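Local coordinates for MHC class I protein (Ginglymostoma cirratum, PDB 6LUP) that binds a peptide in the groove of its alpha-1/alpha-2 platform, probably to present it at the cell surface to T cells, at residues A[8-13]-A[91-96]; A[42-47]-A[56-61]; A[210-215]-A[251-256]. One frame throughout, in Å; residues are numbered along the deposited sequence.

Interaction 1. Residues A[8-13]-A[91-96]; sequences FFTWST and TYQLMC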
loop_
_atom_site.group_PDB
_atom_site.type_symbol
_atom_site.label_atom_id
_atom_site.label_comp_id
_atom_site.label_asym_id
_atom_site.label_seq_id
_atom_site.Cartn_x
_atom_site.Cartn_y
_atom_site.Cartn_z
ATOM N N PHE A 8 1.313 -9.668 1.843
ATOM C CA PHE A 8 0.817 -9.501 0.476
ATOM C C PHE A 8 1.788 -10.143 -0.502
ATOM O O PHE A 8 2.946 -9.731 -0.593
ATOM C CB PHE A 8 0.621 -8.013 0.142
ATOM C CG PHE A 8 -0.347 -7.310 1.053
ATOM C CD1 PHE A 8 0.038 -6.907 2.332
ATOM C CD2 PHE A 8 -1.654 -7.067 0.647
ATOM C CE1 PHE A 8 -0.861 -6.280 3.186
ATOM C CE2 PHE A 8 -2.557 -6.435 1.494
ATOM C CZ PHE A 8 -2.160 -6.041 2.763
ATOM N N PHE A 9 1.312 -11.161 -1.217
ATOM C CA PHE A 9 2.134 -11.919 -2.153
ATOM C C PHE A 9 1.686 -11.625 -3.577
ATOM O O PHE A 9 0.498 -11.732 -3.883
ATOM C CB PHE A 9 1.966 -13.424 -1.924
ATOM C CG PHE A 9 2.330 -13.901 -0.545
ATOM C CD1 PHE A 9 1.533 -13.597 0.555
ATOM C CD2 PHE A 9 3.435 -14.718 -0.356
ATOM C CE1 PHE A 9 1.859 -14.069 1.822
ATOM C CE2 PHE A 9 3.766 -15.197 0.907
ATOM C CZ PHE A 9 2.981 -14.871 1.999
ATOM N N THR A 10 2.629 -11.268 -4.447
ATOM C CA THR A 10 2.322 -11.083 -5.865
ATOM C C THR A 10 3.241 -11.932 -6.737
ATOM O O THR A 10 4.466 -11.794 -6.681
ATOM C CB THR A 10 2.418 -9.606 -6.300
ATOM O OG1 THR A 10 1.558 -8.810 -5.483
ATOM C CG2 THR A 10 2.009 -9.437 -7.758
ATOM N N TRP A 11 2.633 -12.812 -7.528
ATOM C CA TRP A 11 3.338 -13.552 -8.567
ATOM C C TRP A 11 2.974 -12.981 -9.933
ATOM O O TRP A 11 1.794 -12.892 -10.288
ATOM C CB TRP A 11 2.984 -15.037 -8.524
ATOM C CG TRP A 11 3.442 -15.761 -7.296
ATOM C CD1 TRP A 11 4.612 -16.443 -7.138
ATOM C CD2 TRP A 11 2.729 -15.895 -6.058
ATOM N NE1 TRP A 11 4.679 -16.993 -5.879
ATOM C CE2 TRP A 11 3.538 -16.673 -5.194
ATOM C CE3 TRP A 11 1.489 -15.438 -5.592
ATOM C CZ2 TRP A 11 3.146 -17.000 -3.889
ATOM C CZ3 TRP A 11 1.099 -15.769 -4.296
ATOM C CH2 TRP A 11 1.928 -16.543 -3.461
ATOM N N SER A 12 3.992 -12.582 -10.689
ATOM C CA SER A 12 3.803 -12.070 -12.046
ATOM C C SER A 12 4.420 -12.997 -13.075
ATOM O O SER A 12 5.421 -13.663 -12.810
ATOM C CB SER A 12 4.415 -10.678 -12.200
ATOM O OG SER A 12 3.764 -9.740 -11.369
ATOM N N THR A 13 3.821 -13.021 -14.258
ATOM C CA THR A 13 4.353 -13.780 -15.376
ATOM C C THR A 13 5.750 -13.268 -15.727
ATOM O O THR A 13 6.035 -12.075 -15.586
ATOM C CB THR A 13 3.420 -13.683 -16.601
ATOM O OG1 THR A 13 3.834 -14.626 -17.593
ATOM C CG2 THR A 13 3.436 -12.283 -17.197
ATOM N N THR A 91 -1.194 -12.806 -13.427
ATOM C CA THR A 91 -0.879 -12.516 -12.032
ATOM C C THR A 91 -1.561 -13.493 -11.078
ATOM O O THR A 91 -2.696 -13.920 -11.309
ATOM C CB THR A 91 -1.317 -11.078 -11.670
ATOM O OG1 THR A 91 -0.605 -10.146 -12.488
ATOM C CG2 THR A 91 -1.030 -10.751 -10.219
ATOM N N TYR A 92 -0.853 -13.850 -10.012
ATOM C CA TYR A 92 -1.477 -14.471 -8.857
ATOM C C TYR A 92 -1.225 -13.607 -7.623
ATOM O O TYR A 92 -0.158 -13.004 -7.485
ATOM C CB TYR A 92 -0.954 -15.890 -8.635
ATOM C CG TYR A 92 -1.854 -16.738 -7.758
ATOM C CD1 TYR A 92 -2.886 -17.499 -8.309
ATOM C CD2 TYR A 92 -1.680 -16.776 -6.377
ATOM C CE1 TYR A 92 -3.713 -18.274 -7.512
ATOM C CE2 TYR A 92 -2.503 -17.545 -5.571
ATOM C CZ TYR A 92 -3.516 -18.296 -6.142
ATOM O OH TYR A 92 -4.332 -19.065 -5.340
ATOM N N GLN A 93 -2.213 -13.539 -6.736
ATOM C CA GLN A 93 -2.093 -12.746 -5.519
ATOM C C GLN A 93 -2.603 -13.493 -4.298
ATOM O O GLN A 93 -3.576 -14.243 -4.385
ATOM C CB GLN A 93 -2.836 -11.420 -5.668
ATOM C CG GLN A 93 -2.161 -10.437 -6.605
ATOM C CD GLN A 93 -3.082 -9.313 -7.020
ATOM O OE1 GLN A 93 -3.963 -9.490 -7.862
ATOM N NE2 GLN A 93 -2.881 -8.144 -6.432
ATOM N N LEU A 94 -1.935 -13.280 -3.168
ATOM C CA LEU A 94 -2.358 -13.845 -1.896
ATOM C C LEU A 94 -2.325 -12.769 -0.824
ATOM O O LEU A 94 -1.342 -12.048 -0.694
ATOM C CB LEU A 94 -1.451 -15.005 -1.486
ATOM C CG LEU A 94 -1.932 -16.040 -0.464
ATOM C CD1 LEU A 94 -0.777 -16.954 -0.098
ATOM C CD2 LEU A 94 -2.505 -15.431 0.799
ATOM N N MET A 95 -3.409 -12.674 -0.065
ATOM C CA MET A 95 -3.493 -11.803 1.094
ATOM C C MET A 95 -3.812 -12.652 2.300
ATOM O O MET A 95 -4.823 -13.358 2.303
ATOM C CB MET A 95 -4.664 -10.844 0.939
ATOM C CG MET A 95 -4.329 -9.476 0.405
ATOM S SD MET A 95 -5.853 -8.557 0.083
ATOM C CE MET A 95 -6.379 -8.164 1.755
ATOM N N CYS A 96 -2.985 -12.586 3.330
ATOM C CA CYS A 96 -3.398 -13.152 4.607
ATOM C C CYS A 96 -2.926 -12.301 5.766
ATOM O O CYS A 96 -1.981 -11.517 5.632
ATOM C CB CYS A 96 -2.951 -14.609 4.758
ATOM S SG CYS A 96 -1.185 -14.859 4.548
#

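Interaction 2. Residues A[42-47]-A[56-61]; sequences MIPRQR and EYWERE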
loop_
_atom_site.group_PDB
_atom_site.type_symbol
_atom_site.label_atom_id
_atom_site.label_comp_id
_atom_site.label_asym_id
_atom_site.label_seq_id
_atom_site.Cartn_x
_atom_site.Cartn_y
_atom_site.Cartn_z
ATOM N N MET A 42 14.355 -13.088 2.672
ATOM C CA MET A 42 13.502 -12.172 3.413
ATOM C C MET A 42 14.392 -11.140 4.094
ATOM O O MET A 42 15.324 -11.499 4.808
ATOM C CB MET A 42 12.661 -12.918 4.446
ATOM C CG MET A 42 11.710 -12.014 5.208
ATOM S SD MET A 42 10.304 -11.515 4.197
ATOM C CE MET A 42 9.040 -12.601 4.853
ATOM N N ILE A 43 14.116 -9.863 3.857
ATOM C CA ILE A 43 14.963 -8.793 4.385
ATOM C C ILE A 43 14.145 -7.777 5.180
ATOM O O ILE A 43 12.963 -7.579 4.901
ATOM C CB ILE A 43 15.758 -8.084 3.263
ATOM C CG1 ILE A 43 14.811 -7.384 2.270
ATOM C CG2 ILE A 43 16.672 -9.081 2.548
ATOM C CD1 ILE A 43 15.486 -6.396 1.338
ATOM N N PRO A 44 14.768 -7.138 6.183
ATOM C CA PRO A 44 14.078 -6.090 6.941
ATOM C C PRO A 44 13.895 -4.812 6.139
ATOM O O PRO A 44 14.768 -4.429 5.358
ATOM C CB PRO A 44 15.013 -5.826 8.125
ATOM C CG PRO A 44 16.348 -6.299 7.674
ATOM C CD PRO A 44 16.099 -7.439 6.736
ATOM N N ARG A 45 12.746 -4.180 6.335
ATOM C CA ARG A 45 12.460 -2.862 5.790
ATOM C C ARG A 45 12.324 -1.890 6.948
ATOM O O ARG A 45 11.999 -0.710 6.759
ATOM C CB ARG A 45 11.166 -2.878 4.972
ATOM C CG ARG A 45 11.309 -3.482 3.588
ATOM C CD ARG A 45 12.377 -2.770 2.778
ATOM N NE ARG A 45 12.351 -3.170 1.376
ATOM C CZ ARG A 45 13.431 -3.288 0.611
ATOM N NH1 ARG A 45 13.308 -3.654 -0.655
ATOM N NH2 ARG A 45 14.636 -3.053 1.115
ATOM N N GLN A 46 12.551 -2.409 8.148
ATOM C CA GLN A 46 12.519 -1.619 9.365
ATOM C C GLN A 46 13.687 -1.984 10.254
ATOM O O GLN A 46 14.126 -3.137 10.306
ATOM C CB GLN A 46 11.223 -1.836 10.137
ATOM C CG GLN A 46 10.012 -1.157 9.528
ATOM C CD GLN A 46 10.127 0.354 9.490
ATOM O OE1 GLN A 46 10.671 0.977 10.401
ATOM N NE2 GLN A 46 9.593 0.952 8.432
ATOM N N ARG A 47 14.170 -0.984 10.973
ATOM C CA ARG A 47 15.312 -1.157 11.835
ATOM C C ARG A 47 14.963 -1.953 13.087
ATOM O O ARG A 47 15.734 -2.814 13.505
ATOM C CB ARG A 47 15.893 0.200 12.198
ATOM C CG ARG A 47 17.134 0.102 13.054
ATOM C CD ARG A 47 17.960 1.357 12.946
ATOM N NE ARG A 47 18.599 1.633 14.223
ATOM C CZ ARG A 47 18.069 2.394 15.178
ATOM N NH1 ARG A 47 16.881 2.974 15.003
ATOM N NH2 ARG A 47 18.735 2.582 16.313
ATOM N N GLU A 56 18.037 -16.981 13.215
ATOM C CA GLU A 56 17.025 -18.021 13.033
ATOM C C GLU A 56 15.732 -17.493 12.423
ATOM O O GLU A 56 15.115 -18.156 11.583
ATOM C CB GLU A 56 16.745 -18.751 14.349
ATOM C CG GLU A 56 17.784 -19.819 14.654
ATOM C CD GLU A 56 17.488 -20.608 15.921
ATOM O OE1 GLU A 56 16.297 -20.657 16.333
ATOM O OE2 GLU A 56 18.449 -21.186 16.493
ATOM N N TYR A 57 15.337 -16.296 12.841
ATOM C CA TYR A 57 14.161 -15.646 12.300
ATOM C C TYR A 57 14.271 -15.416 10.786
ATOM O O TYR A 57 13.354 -15.749 10.033
ATOM C CB TYR A 57 13.906 -14.321 13.017
ATOM C CG TYR A 57 12.725 -13.563 12.466
ATOM C CD1 TYR A 57 12.867 -12.718 11.363
ATOM C CD2 TYR A 57 11.466 -13.690 13.043
ATOM C CE1 TYR A 57 11.784 -12.022 10.849
ATOM C CE2 TYR A 57 10.376 -12.999 12.539
ATOM C CZ TYR A 57 10.539 -12.167 11.442
ATOM O OH TYR A 57 9.462 -11.477 10.938
ATOM N N TRP A 58 15.389 -14.848 10.352
ATOM C CA TRP A 58 15.581 -14.529 8.943
ATOM C C TRP A 58 15.792 -15.771 8.101
ATOM O O TRP A 58 15.332 -15.837 6.962
ATOM C CB TRP A 58 16.715 -13.522 8.773
ATOM C CG TRP A 58 16.400 -12.273 9.510
ATOM C CD1 TRP A 58 16.922 -11.867 10.705
ATOM C CD2 TRP A 58 15.434 -11.290 9.139
ATOM N NE1 TRP A 58 16.354 -10.682 11.091
ATOM C CE2 TRP A 58 15.437 -10.302 10.146
ATOM C CE3 TRP A 58 14.574 -11.138 8.042
ATOM C CZ2 TRP A 58 14.613 -9.171 10.088
ATOM C CZ3 TRP A 58 13.752 -10.018 7.988
ATOM C CH2 TRP A 58 13.775 -9.053 9.008
ATOM N N GLU A 59 16.465 -16.762 8.676
ATOM C CA GLU A 59 16.659 -18.042 8.022
ATOM C C GLU A 59 15.316 -18.717 7.752
ATOM O O GLU A 59 15.057 -19.154 6.628
ATOM C CB GLU A 59 17.577 -18.930 8.858
ATOM C CG GLU A 59 19.039 -18.516 8.773
ATOM C CD GLU A 59 19.840 -18.843 10.021
ATOM O OE1 GLU A 59 20.933 -18.251 10.179
ATOM O OE2 GLU A 59 19.391 -19.675 10.846
ATOM N N ARG A 60 14.455 -18.774 8.765
ATOM C CA ARG A 60 13.151 -19.416 8.613
ATOM C C ARG A 60 12.218 -18.646 7.680
ATOM O O ARG A 60 11.547 -19.246 6.834
ATOM C CB ARG A 60 12.475 -19.633 9.965
ATOM C CG ARG A 60 11.109 -20.298 9.854
ATOM C CD ARG A 60 10.205 -19.941 11.016
ATOM N NE ARG A 60 10.179 -18.499 11.279
ATOM C CZ ARG A 60 10.737 -17.911 12.340
ATOM N NH1 ARG A 60 11.374 -18.633 13.263
ATOM N NH2 ARG A 60 10.649 -16.595 12.480
ATOM N N GLU A 61 12.161 -17.325 7.841
ATOM C CA GLU A 61 11.300 -16.502 6.987
ATOM C C GLU A 61 11.699 -16.609 5.512
ATOM O O GLU A 61 10.832 -16.636 4.632
ATOM C CB GLU A 61 11.269 -15.037 7.442
ATOM C CG GLU A 61 10.626 -14.795 8.801
ATOM C CD GLU A 61 9.249 -15.420 8.933
ATOM O OE1 GLU A 61 8.284 -14.884 8.339
ATOM O OE2 GLU A 61 9.138 -16.449 9.647
#

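Interaction 3. Residues A[210-215]-A[251-256]; sequences NLFRDS and SCVVDH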
loop_
_atom_site.group_PDB
_atom_site.type_symbol
_atom_site.label_atom_id
_atom_site.label_comp_id
_atom_site.label_asym_id
_atom_site.label_seq_id
_atom_site.Cartn_x
_atom_site.Cartn_y
_atom_site.Cartn_z
ATOM N N ASN A 210 -11.712 18.146 7.097
ATOM C CA ASN A 210 -12.890 18.836 6.596
ATOM C C ASN A 210 -12.733 20.344 6.684
ATOM O O ASN A 210 -12.108 20.858 7.615
ATOM C CB ASN A 210 -14.134 18.382 7.362
ATOM C CG ASN A 210 -14.428 16.902 7.179
ATOM O OD1 ASN A 210 -14.904 16.479 6.128
ATOM N ND2 ASN A 210 -14.154 16.112 8.209
ATOM N N LEU A 211 -13.306 21.042 5.710
ATOM C CA LEU A 211 -13.216 22.496 5.634
ATOM C C LEU A 211 -14.510 23.172 6.058
ATOM O O LEU A 211 -15.603 22.663 5.806
ATOM C CB LEU A 211 -12.822 22.934 4.223
ATOM C CG LEU A 211 -11.322 22.993 3.918
ATOM C CD1 LEU A 211 -10.664 21.619 3.917
ATOM C CD2 LEU A 211 -11.103 23.683 2.582
ATOM N N PHE A 212 -14.369 24.325 6.706
ATOM C CA PHE A 212 -15.506 25.046 7.267
ATOM C C PHE A 212 -15.516 26.526 6.910
ATOM O O PHE A 212 -14.503 27.223 7.040
ATOM C CB PHE A 212 -15.552 24.877 8.789
ATOM C CG PHE A 212 -16.055 23.537 9.236
ATOM C CD1 PHE A 212 -15.198 22.440 9.302
ATOM C CD2 PHE A 212 -17.386 23.367 9.597
ATOM C CE1 PHE A 212 -15.665 21.202 9.710
ATOM C CE2 PHE A 212 -17.855 22.130 10.010
ATOM C CZ PHE A 212 -16.993 21.045 10.069
ATOM N N ARG A 213 -16.677 26.994 6.460
ATOM C CA ARG A 213 -16.907 28.409 6.211
ATOM C C ARG A 213 -17.796 28.979 7.305
ATOM O O ARG A 213 -18.977 28.635 7.391
ATOM C CB ARG A 213 -17.544 28.629 4.838
ATOM C CG ARG A 213 -17.768 30.094 4.499
ATOM C CD ARG A 213 -18.260 30.279 3.075
ATOM N NE ARG A 213 -18.489 31.691 2.773
ATOM C CZ ARG A 213 -19.649 32.321 2.940
ATOM N NH1 ARG A 213 -19.750 33.610 2.637
ATOM N NH2 ARG A 213 -20.710 31.669 3.406
ATOM N N ASP A 214 -17.211 29.833 8.145
ATOM C CA ASP A 214 -17.930 30.557 9.199
ATOM C C ASP A 214 -18.857 29.658 10.040
ATOM O O ASP A 214 -20.040 29.967 10.223
ATOM C CB ASP A 214 -18.705 31.740 8.587
ATOM C CG ASP A 214 -18.975 32.853 9.586
ATOM O OD1 ASP A 214 -18.048 33.230 10.336
ATOM O OD2 ASP A 214 -20.115 33.364 9.611
ATOM N N SER A 215 -18.305 28.549 10.539
ATOM C CA SER A 215 -19.035 27.552 11.350
ATOM C C SER A 215 -19.879 26.557 10.540
ATOM O O SER A 215 -20.484 25.645 11.106
ATOM C CB SER A 215 -19.895 28.214 12.444
ATOM O OG SER A 215 -19.093 28.807 13.453
ATOM N N SER A 251 -11.882 27.829 8.444
ATOM C CA SER A 251 -11.151 26.895 9.288
ATOM C C SER A 251 -11.002 25.521 8.633
ATOM O O SER A 251 -11.849 25.091 7.842
ATOM C CB SER A 251 -11.808 26.774 10.667
ATOM O OG SER A 251 -13.111 26.229 10.572
ATOM N N CYS A 252 -9.900 24.855 8.961
ATOM C CA CYS A 252 -9.669 23.478 8.565
ATOM C C CYS A 252 -9.584 22.604 9.815
ATOM O O CYS A 252 -8.830 22.905 10.744
ATOM C CB CYS A 252 -8.387 23.367 7.746
ATOM S SG CYS A 252 -8.011 21.674 7.256
ATOM N N VAL A 253 -10.372 21.532 9.835
ATOM C CA VAL A 253 -10.433 20.638 10.988
ATOM C C VAL A 253 -9.888 19.246 10.641
ATOM O O VAL A 253 -10.275 18.648 9.635
ATOM C CB VAL A 253 -11.861 20.575 11.591
ATOM C CG1 VAL A 253 -12.830 19.874 10.654
ATOM C CG2 VAL A 253 -11.850 19.880 12.941
ATOM N N VAL A 254 -8.977 18.747 11.475
ATOM C CA VAL A 254 -8.306 17.479 11.207
ATOM C C VAL A 254 -8.487 16.475 12.347
ATOM O O VAL A 254 -8.292 16.804 13.520
ATOM C CB VAL A 254 -6.800 17.680 10.932
ATOM C CG1 VAL A 254 -6.148 16.366 10.525
ATOM C CG2 VAL A 254 -6.582 18.724 9.850
ATOM N N ASP A 255 -8.868 15.252 11.981
ATOM C CA ASP A 255 -8.922 14.125 12.909
ATOM C C ASP A 255 -7.955 13.027 12.497
ATOM O O ASP A 255 -8.034 12.482 11.394
ATOM C CB ASP A 255 -10.339 13.568 13.024
ATOM C CG ASP A 255 -11.194 14.358 13.988
ATOM O OD1 ASP A 255 -11.030 14.174 15.215
ATOM O OD2 ASP A 255 -12.029 15.160 13.518
ATOM N N HIS A 256 -7.035 12.722 13.404
ATOM C CA HIS A 256 -6.021 11.699 13.223
ATOM C C HIS A 256 -5.742 11.141 14.608
ATOM O O HIS A 256 -5.666 11.897 15.579
ATOM C CB HIS A 256 -4.755 12.317 12.618
ATOM C CG HIS A 256 -3.654 11.334 12.361
ATOM N ND1 HIS A 256 -3.551 10.621 11.184
ATOM C CD2 HIS A 256 -2.597 10.959 13.119
ATOM C CE1 HIS A 256 -2.485 9.843 11.236
ATOM N NE2 HIS A 256 -1.889 10.029 12.398
#

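Interaction 1. Residues A[8-13]-A[91-96]
Trp11 and Tyr92 form a hydrogen-bonded pair at the middle of the MHC class I platform, where strand 8-12, from the first half of the groove floor, runs antiparallel to strand 91-96, from the second. Their side chains run side by side on the same face of the sheet as Phe9 and Leu94. Trp11 brings the rim of its benzo ring to the Tyr92 ring, CE3 lying 3.5 Å from Tyr92 CD2; the planes meet obliquely at 66°. With CG anti to the backbone N (chi1 -161°), the Tyr92 ring presents its CD2 edge to the Trp11 rim, and its OH is hydrogen-bonded to His113 ND1. Leu94 fills the angle between two aromatics: its CB touches the Trp11 edge at CZ3 (3.9 Å), while its CD1 lies above the rim of one Phe9 face. Large, mainly apolar residues suit this face, over which helix 55-82 lies, with Trp68 and Trp71 meeting the rings, and the bound peptide packs on Tyr92. On the reverse face, which is covered by the chain of another protein, Gln93 NE2 is hydrogen-bonded to that chain's backbone, and Phe8 lies alongside Met95 in a Met-aromatic contact, the sulfur standing obliquely to the ring. These two side chains come closest at Phe8 CD2 and Met95 CG, 3.6 Å apart.

Interaction 2. Residues A[42-47]-A[56-61]
Trp58 reaches out from helix 56-61 and lays its six-membered ring against the backbone of Met42 to Pro44 and the side chains of Met42 and Pro44, at the alpha-1 edge of the peptide-binding platform. The contact is mainly one of an aromatic ring with aliphatic groups. Pro44 supplies a CH-pi interaction: its CD sits over one face, 3.9 Å from the centroid of the six-membered ring of Trp58 and 23° off the normal, while its CB comes to 3.6 Å from Trp58 CH2. Proline suits the place, since its rigid ring offers polarised C-H groups to a pi face. The opposite face of the indole is covered by Tyr57 CD1, so the ring is held between its own helix and the short strand. Trp58 also approaches the backbone, its CE3 lying 3.3 Å from Met42 O, an oblique contact.

Aliphatic packing joins Met42 to Glu61. The methionine has CG anti to the backbone N (chi1 -178°), which lets CG meet both the Glu61 methylene, 3.8 Å from CB, and the indole rim at Trp58 CZ3.

The Glu61 carboxylate takes no part in the contact with 42-47. Within its own helix Arg60 holds OE2 side-on in a salt bridge, through NE (2.8 Å) and a longer, more bent bond from NH2; OE2 lies in the guanidinium plane of Arg60. Glu61 OE1 is hydrogen-bonded to the backbone of the bound peptide. The indole NE1 is likewise satisfied, by Glu53 O.

In the fold, strand 43-44 is the edge strand beside strand 30-36, whose Gln34 is joined to Ile43 by backbone hydrogen bonding. Val49 of helix 47-52 touches both Pro44 and Trp58, so the indole joins edge strand, short helix and the long helix 55-82.

Interaction 3. Residues A[210-215]-A[251-256]
Asn210 and Val253 exchange two backbone hydrogen bonds, as do Phe212 and Ser251, so all four residues have both their N-H and their C=O satisfied across the strands. The bonds are even in length: Asn210 N gives to Val253 O at 3.0 Å, and Val253 N returns to Asn210 O at 2.9 Å, nearly straight at 175°. Between the two pairs Leu211 and Cys252 form the non-hydrogen-bonded pair, their backbones turned to neighbours on the outer sides: Leu211 is hydrogen-bonded to Ile218, just past strand 216-217, and Cys252 to Val265 of strand 263-266.

Side chains alternate accordingly. The Phe212 ring crosses Val253 at a slant, Val253 CG1 meeting its edge 3.3 Å from Phe212 CE1, and Ser251 OG sits 3.3 Å from Phe212 CB. On this face Asn210, Phe212 and Ser251 are partly exposed and Val253 is buried, so a small hydroxyl and an amide can lie beside apolar groups. The other face is buried: Leu211 CD1 lies 4.3 Å from Cys252 SG, and Phe186 of the facing sheet touches both residues. Cys252 is joined to Cys197, giving the intersheet disulfide across the beta sandwich that characterises the immunoglobulin C1-set domain.

In the fold
Interactions 1 and 2 belong to one platform: helix 55-82 carries residues 56-61 and also covers the floor where 8-13 meets 91-96, and both contacts involve strands of the eight-stranded floor, with centres about 20 Å apart. Interaction 1 is wholly buried at mid-sheet and combines backbone bonds with aromatic and sulfur packing on both faces; interaction 2, partly buried at the sheet's edge, relies on side-chain packing without a hydrogen bond between its segments. Interaction 3 lies in the separate immunoglobulin domain, its centre about 40 Å from that of interaction 1. It repeats that contact's antiparallel pairing, but has one buried, disulfide-bearing face and one face that is partly exposed at several residues.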